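PDB 6LKK: ABC transporter, solute-binding protein from Staphylococcus aureus, which binds glucose 6-phosphate in its solute-binding cleft and acts as a sensor in two-component signal transduction. Local coordinates for residues Q80-E83 and D84-S87; L237-R240 and S241-Q244. One frame throughout, in Å; residues are numbered along the deposited sequence.

Contact 1: residues Q80-E83 and D84-S87; sequences QQLE and DYRS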
ATOM      1  N   GLN A  80     -17.705 -12.293  -2.556  1.00 20.48           N
ATOM      2  CA  GLN A  80     -18.262 -11.308  -1.638  1.00 19.21           C
ATOM      3  C   GLN A  80     -17.547  -9.966  -1.706  1.00 21.60           C
ATOM      4  O   GLN A  80     -17.829  -9.088  -0.885  1.00 20.85           O
ATOM      5  CB  GLN A  80     -18.209 -11.832  -0.200  1.00 21.57           C
ATOM      6  CG  GLN A  80     -19.367 -12.735   0.186  1.00 29.72           C
ATOM      7  CD  GLN A  80     -19.319 -14.078  -0.509  1.00 32.13           C
ATOM      8  OE1 GLN A  80     -20.222 -14.429  -1.269  1.00 33.91           O
ATOM      9  NE2 GLN A  80     -18.267 -14.845  -0.243  1.00 32.09           N
ATOM     10  N   GLN A  81     -16.640  -9.785  -2.658  1.00 21.98           N
ATOM     11  CA  GLN A  81     -15.813  -8.591  -2.706  1.00 18.13           C
ATOM     12  C   GLN A  81     -16.438  -7.519  -3.588  1.00 22.35           C
ATOM     13  O   GLN A  81     -17.219  -7.807  -4.500  1.00 19.70           O
ATOM     14  CB  GLN A  81     -14.414  -8.930  -3.215  1.00 17.05           C
ATOM     15  CG  GLN A  81     -13.641  -9.809  -2.262  1.00 16.75           C
ATOM     16  CD  GLN A  81     -12.211 -10.027  -2.693  1.00 16.00           C
ATOM     17  OE1 GLN A  81     -11.839  -9.732  -3.830  1.00 18.50           O
ATOM     18  NE2 GLN A  81     -11.395 -10.546  -1.784  1.00 18.05           N
ATOM     19  N   LEU A  82     -16.083  -6.270  -3.295  1.00 19.97           N
ATOM     20  CA  LEU A  82     -16.528  -5.142  -4.100  1.00 19.58           C
ATOM     21  C   LEU A  82     -16.254  -5.402  -5.575  1.00 24.32           C
ATOM     22  O   LEU A  82     -15.158  -5.822  -5.954  1.00 23.08           O
ATOM     23  CB  LEU A  82     -15.822  -3.867  -3.635  1.00 21.13           C
ATOM     24  CG  LEU A  82     -16.210  -3.425  -2.222  1.00 19.93           C
ATOM     25  CD1 LEU A  82     -15.244  -2.380  -1.690  1.00 23.04           C
ATOM     26  CD2 LEU A  82     -17.639  -2.896  -2.203  1.00 20.99           C
ATOM     27  N   GLU A  83     -17.263  -5.132  -6.406  1.00 25.90           N
ATOM     28  CA  GLU A  83     -17.219  -5.548  -7.806  1.00 28.26           C
ATOM     29  C   GLU A  83     -16.049  -4.912  -8.548  1.00 25.34           C
ATOM     30  O   GLU A  83     -15.452  -5.538  -9.433  1.00 27.87           O
ATOM     31  CB  GLU A  83     -18.537  -5.184  -8.495  1.00 34.91           C
ATOM     32  CG  GLU A  83     -19.798  -5.677  -7.782  1.00 47.73           C
ATOM     33  CD  GLU A  83     -20.278  -7.027  -8.278  1.00 61.49           C
ATOM     34  OE1 GLU A  83     -21.367  -7.462  -7.846  1.00 68.05           O
ATOM     35  OE2 GLU A  83     -19.576  -7.653  -9.097  1.00 68.08           O
ATOM     36  N   ASP A  84     -15.705  -3.671  -8.208  1.00 21.27           N
ATOM     37  CA  ASP A  84     -14.721  -2.924  -8.981  1.00 24.41           C
ATOM     38  C   ASP A  84     -13.279  -3.289  -8.653  1.00 20.75           C
ATOM     39  O   ASP A  84     -12.380  -2.899  -9.406  1.00 23.94           O
ATOM     40  CB  ASP A  84     -14.908  -1.421  -8.760  1.00 22.50           C
ATOM     41  CG  ASP A  84     -16.212  -0.904  -9.329  1.00 34.33           C
ATOM     42  OD1 ASP A  84     -16.724  -1.508 -10.294  1.00 33.41           O
ATOM     43  OD2 ASP A  84     -16.724   0.113  -8.814  1.00 46.48           O
ATOM     44  N   TYR A  85     -13.027  -4.019  -7.564  1.00 20.38           N
ATOM     45  CA  TYR A  85     -11.668  -4.184  -7.059  1.00 18.15           C
ATOM     46  C   TYR A  85     -11.262  -5.646  -6.908  1.00 20.33           C
ATOM     47  O   TYR A  85     -10.316  -5.949  -6.177  1.00 20.11           O
ATOM     48  CB  TYR A  85     -11.520  -3.449  -5.726  1.00 18.80           C
ATOM     49  CG  TYR A  85     -11.918  -1.998  -5.826  1.00 18.85           C
ATOM     50  CD1 TYR A  85     -11.193  -1.117  -6.612  1.00 18.46           C
ATOM     51  CD2 TYR A  85     -13.021  -1.508  -5.139  1.00 19.94           C
ATOM     52  CE1 TYR A  85     -11.549   0.207  -6.714  1.00 20.36           C
ATOM     53  CE2 TYR A  85     -13.387  -0.179  -5.235  1.00 23.58           C
ATOM     54  CZ  TYR A  85     -12.644   0.673  -6.025  1.00 23.97           C
ATOM     55  OH  TYR A  85     -12.997   1.999  -6.129  1.00 27.57           O
ATOM     56  N   ARG A  86     -11.936  -6.558  -7.599  1.00 20.16           N
ATOM     57  CA  ARG A  86     -11.521  -7.953  -7.578  1.00 21.93           C
ATOM     58  C   ARG A  86     -10.273  -8.149  -8.427  1.00 22.63           C
ATOM     59  O   ARG A  86     -10.139  -7.575  -9.512  1.00 24.12           O
ATOM     60  CB  ARG A  86     -12.648  -8.848  -8.083  1.00 22.39           C
ATOM     61  CG  ARG A  86     -13.845  -8.856  -7.167  1.00 24.04           C
ATOM     62  CD  ARG A  86     -15.019  -9.579  -7.776  1.00 30.37           C
ATOM     63  NE  ARG A  86     -16.217  -9.401  -6.966  1.00 30.22           N
ATOM     64  CZ  ARG A  86     -17.320 -10.130  -7.086  1.00 29.28           C
ATOM     65  NH1 ARG A  86     -17.382 -11.104  -7.984  1.00 34.90           N
ATOM     66  NH2 ARG A  86     -18.359  -9.888  -6.301  1.00 32.30           N
ATOM     67  N   SER A  87      -9.353  -8.963  -7.922  1.00 19.37           N
ATOM     68  CA  SER A  87      -8.110  -9.220  -8.633  1.00 21.40           C
ATOM     69  C   SER A  87      -8.388  -9.875  -9.978  1.00 21.37           C
ATOM     70  O   SER A  87      -9.187 -10.810 -10.074  1.00 23.14           O
ATOM     71  CB  SER A  87      -7.204 -10.119  -7.795  1.00 21.21           C
ATOM     72  OG  SER A  87      -6.107 -10.581  -8.561  1.00 22.49           O
TER
HETATM   73  O   HOH W   1      -9.877 -10.586  -5.548  1.00 18.31           O
HETATM   74  O   HOH W   2     -13.225  -6.121 -10.423  1.00 31.45           O
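With CG beside its backbone N (chi1 -66°) and the chain extended from there to NE, Arg86 runs back alongside the preceding residues and brings its guanidinium edge to the carbonyl of Gln81. NE and NH2 both donate to this single oxygen, at 3.1 Å for Arg86 NE to Gln81 O and 3.0 Å for Arg86 NH2 to Gln81 O. The oxygen lies in the guanidinium plane; NH2 approaches within the carbonyl plane, whereas NE stands above it. This double, side-on grip fixes the rotation of the guanidinium. The carboxylate of Glu83 lies nearly parallel to it and over one face, at a long 3.8 Å from Glu83 OE2 to Arg86 NH2, so that pair is purely electrostatic; Glu83 OE1 has its own salt bridge with Lys257. Between these partners the chain reverses in a type I beta turn over Leu82-Tyr85, in the loop joining strand 70-71 to strand 92-105 of this periplasmic-binding-protein fold. Tyr85 N closes the turn on Leu82 O at 3.2 Å with a nearly straight N-H (167°). Leu82 CB meets the Tyr85 ring at its edge, 4.0 Å from CD2, and both side chains also rest on Leu97. Two waters complete the loop: one links Glu83 O, inside the turn, to Arg86 N, while the other ties Gln81 OE1, at 2.7 Å, to Ser87 N across the turn.

Contact 2: residues L237-R240 and S241-Q244; sequences LTSR and SVQQ
Gln243, bent at chi2 (-91°), carries its amide back across the corner to the carbonyl of Leu237. Ser239 is the N-cap of helix 240-250, at the tight corner where helix 230-237 gives way to it. The bond from Gln243 NE2 to Leu237 O spans 3.0 Å and is almost perfectly straight (176°), with the oxygen in the amide plane and the nitrogen in the carbonyl plane. The same amide is gripped from outside the corner: NE2 also donates to Phe95 O, while OE1 accepts from Ser254 OG and Ile255 N. These bonds satisfy both polar atoms of a buried side chain and fix which way the amide is flipped. Ser239 OG, lying between its own N and carbonyl carbon (chi1 70°), comes up to the CB and CG2 of Val242. Its capping bond from Val242 N is weak, 3.4 Å to Ser239 OG, and OG packs against Val242 CG2 at 3.3 Å; its stronger partner is Tyr236 O. The regular helical bonds start with Gln243 N to Ser239 O at 2.9 Å. On the outer flank Arg240 curls at chi3 so that one guanidinium face lies over Ser241 N. One water, in the guanidinium plane, accepts from Arg240 NH1 at 3.0 Å and donates to Gln244 OE1, an oxygen that also accepts from Ser260 N.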
ATOM      1  N   LEU A 237      -7.935 -13.846   6.655  1.00 16.22           N
ATOM      2  CA  LEU A 237      -7.641 -12.442   6.387  1.00 14.66           C
ATOM      3  C   LEU A 237      -8.689 -11.795   5.490  1.00 14.96           C
ATOM      4  O   LEU A 237      -8.889 -10.576   5.559  1.00 16.73           O
ATOM      5  CB  LEU A 237      -6.255 -12.315   5.755  1.00 15.47           C
ATOM      6  CG  LEU A 237      -5.080 -12.646   6.678  1.00 18.42           C
ATOM      7  CD1 LEU A 237      -3.791 -12.735   5.883  1.00 19.58           C
ATOM      8  CD2 LEU A 237      -4.946 -11.613   7.780  1.00 19.40           C
ATOM      9  N   THR A 238      -9.362 -12.579   4.649  1.00 14.73           N
ATOM     10  CA  THR A 238     -10.371 -12.056   3.738  1.00 17.10           C
ATOM     11  C   THR A 238     -11.789 -12.300   4.234  1.00 15.82           C
ATOM     12  O   THR A 238     -12.745 -12.032   3.498  1.00 16.61           O
ATOM     13  CB  THR A 238     -10.194 -12.668   2.346  1.00 18.41           C
ATOM     14  OG1 THR A 238     -10.307 -14.095   2.423  1.00 17.79           O
ATOM     15  CG2 THR A 238      -8.832 -12.304   1.776  1.00 19.15           C
ATOM     16  N   SER A 239     -11.947 -12.786   5.463  1.00 14.83           N
ATOM     17  CA  SER A 239     -13.259 -13.094   6.008  1.00 15.63           C
ATOM     18  C   SER A 239     -13.967 -11.825   6.474  1.00 16.75           C
ATOM     19  O   SER A 239     -13.347 -10.787   6.723  1.00 15.78           O
ATOM     20  CB  SER A 239     -13.138 -14.077   7.173  1.00 17.65           C
ATOM     21  OG  SER A 239     -12.552 -13.459   8.306  1.00 17.87           O
ATOM     22  N   ARG A 240     -15.291 -11.925   6.604  1.00 17.65           N
ATOM     23  CA  ARG A 240     -16.082 -10.769   7.013  1.00 16.13           C
ATOM     24  C   ARG A 240     -15.687 -10.294   8.407  1.00 17.62           C
ATOM     25  O   ARG A 240     -15.460  -9.098   8.623  1.00 16.76           O
ATOM     26  CB  ARG A 240     -17.575 -11.105   6.967  1.00 19.79           C
ATOM     27  CG  ARG A 240     -18.476  -9.894   7.240  1.00 19.95           C
ATOM     28  CD  ARG A 240     -19.899 -10.290   7.613  1.00 19.05           C
ATOM     29  NE  ARG A 240     -19.923 -11.228   8.731  1.00 21.50           N
ATOM     30  CZ  ARG A 240     -19.656 -10.904   9.994  1.00 25.16           C
ATOM     31  NH1 ARG A 240     -19.338  -9.657  10.320  1.00 23.05           N
ATOM     32  NH2 ARG A 240     -19.700 -11.836  10.935  1.00 23.12           N
ATOM     33  N   SER A 241     -15.610 -11.211   9.375  1.00 18.42           N
ATOM     34  CA  SER A 241     -15.385 -10.780  10.752  1.00 17.50           C
ATOM     35  C   SER A 241     -14.011 -10.143  10.913  1.00 18.57           C
ATOM     36  O   SER A 241     -13.864  -9.151  11.634  1.00 17.82           O
ATOM     37  CB  SER A 241     -15.556 -11.956  11.716  1.00 23.08           C
ATOM     38  OG  SER A 241     -14.573 -12.951  11.505  1.00 27.84           O
ATOM     39  N   VAL A 242     -12.997 -10.682  10.237  1.00 18.19           N
ATOM     40  CA  VAL A 242     -11.656 -10.120  10.350  1.00 18.82           C
ATOM     41  C   VAL A 242     -11.572  -8.786   9.617  1.00 18.84           C
ATOM     42  O   VAL A 242     -10.990  -7.820  10.124  1.00 17.28           O
ATOM     43  CB  VAL A 242     -10.615 -11.129   9.830  1.00 17.33           C
ATOM     44  CG1 VAL A 242      -9.231 -10.503   9.762  1.00 17.19           C
ATOM     45  CG2 VAL A 242     -10.599 -12.360  10.724  1.00 17.86           C
ATOM     46  N   GLN A 243     -12.151  -8.708   8.416  1.00 14.81           N
ATOM     47  CA  GLN A 243     -12.190  -7.437   7.698  1.00 15.57           C
ATOM     48  C   GLN A 243     -12.929  -6.379   8.511  1.00 16.37           C
ATOM     49  O   GLN A 243     -12.515  -5.215   8.554  1.00 16.12           O
ATOM     50  CB  GLN A 243     -12.854  -7.631   6.336  1.00 15.43           C
ATOM     51  CG  GLN A 243     -12.027  -8.443   5.346  1.00 14.75           C
ATOM     52  CD  GLN A 243     -11.118  -7.586   4.486  1.00 16.24           C
ATOM     53  OE1 GLN A 243     -11.522  -6.535   3.988  1.00 15.72           O
ATOM     54  NE2 GLN A 243      -9.880  -8.036   4.304  1.00 14.86           N
ATOM     55  N   GLN A 244     -14.022  -6.774   9.166  1.00 17.52           N
ATOM     56  CA  GLN A 244     -14.772  -5.847  10.008  1.00 17.67           C
ATOM     57  C   GLN A 244     -13.918  -5.352  11.170  1.00 17.23           C
ATOM     58  O   GLN A 244     -13.992  -4.175  11.549  1.00 15.58           O
ATOM     59  CB  GLN A 244     -16.041  -6.534  10.514  1.00 18.11           C
ATOM     60  CG  GLN A 244     -16.944  -5.672  11.379  1.00 16.50           C
ATOM     61  CD  GLN A 244     -17.685  -4.605  10.591  1.00 17.17           C
ATOM     62  OE1 GLN A 244     -18.003  -4.789   9.419  1.00 17.92           O
ATOM     63  NE2 GLN A 244     -17.968  -3.484  11.238  1.00 17.25           N
TER
HETATM   64  O   HOH W   3     -13.096 -15.414  10.383  1.00 31.26           O
HETATM   65  O   HOH W   4     -19.382  -7.098   8.712  1.00 22.15           O

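How the contacts relate
Contact 1 is a turn at the surface, contact 2 a partly buried helix start; their centres are 14 Å apart and their nearest atoms about 5 Å, without touching. Both lean on strand 92-105 and on the chain around Ile255, which pairs through its backbone with Leu82 and donates its backbone N-H to Gln243 OE1. In contact 1 a charged side chain grips a backbone carbonyl edge-on, with two waters bridging further polar groups. Contact 2 instead relies on a neutral amide in the interior, while its charged arginine stays on the outside. Neither touches the sugar phosphate: the side chains of Tyr85 and Gln243 each lie about 12 Å from it.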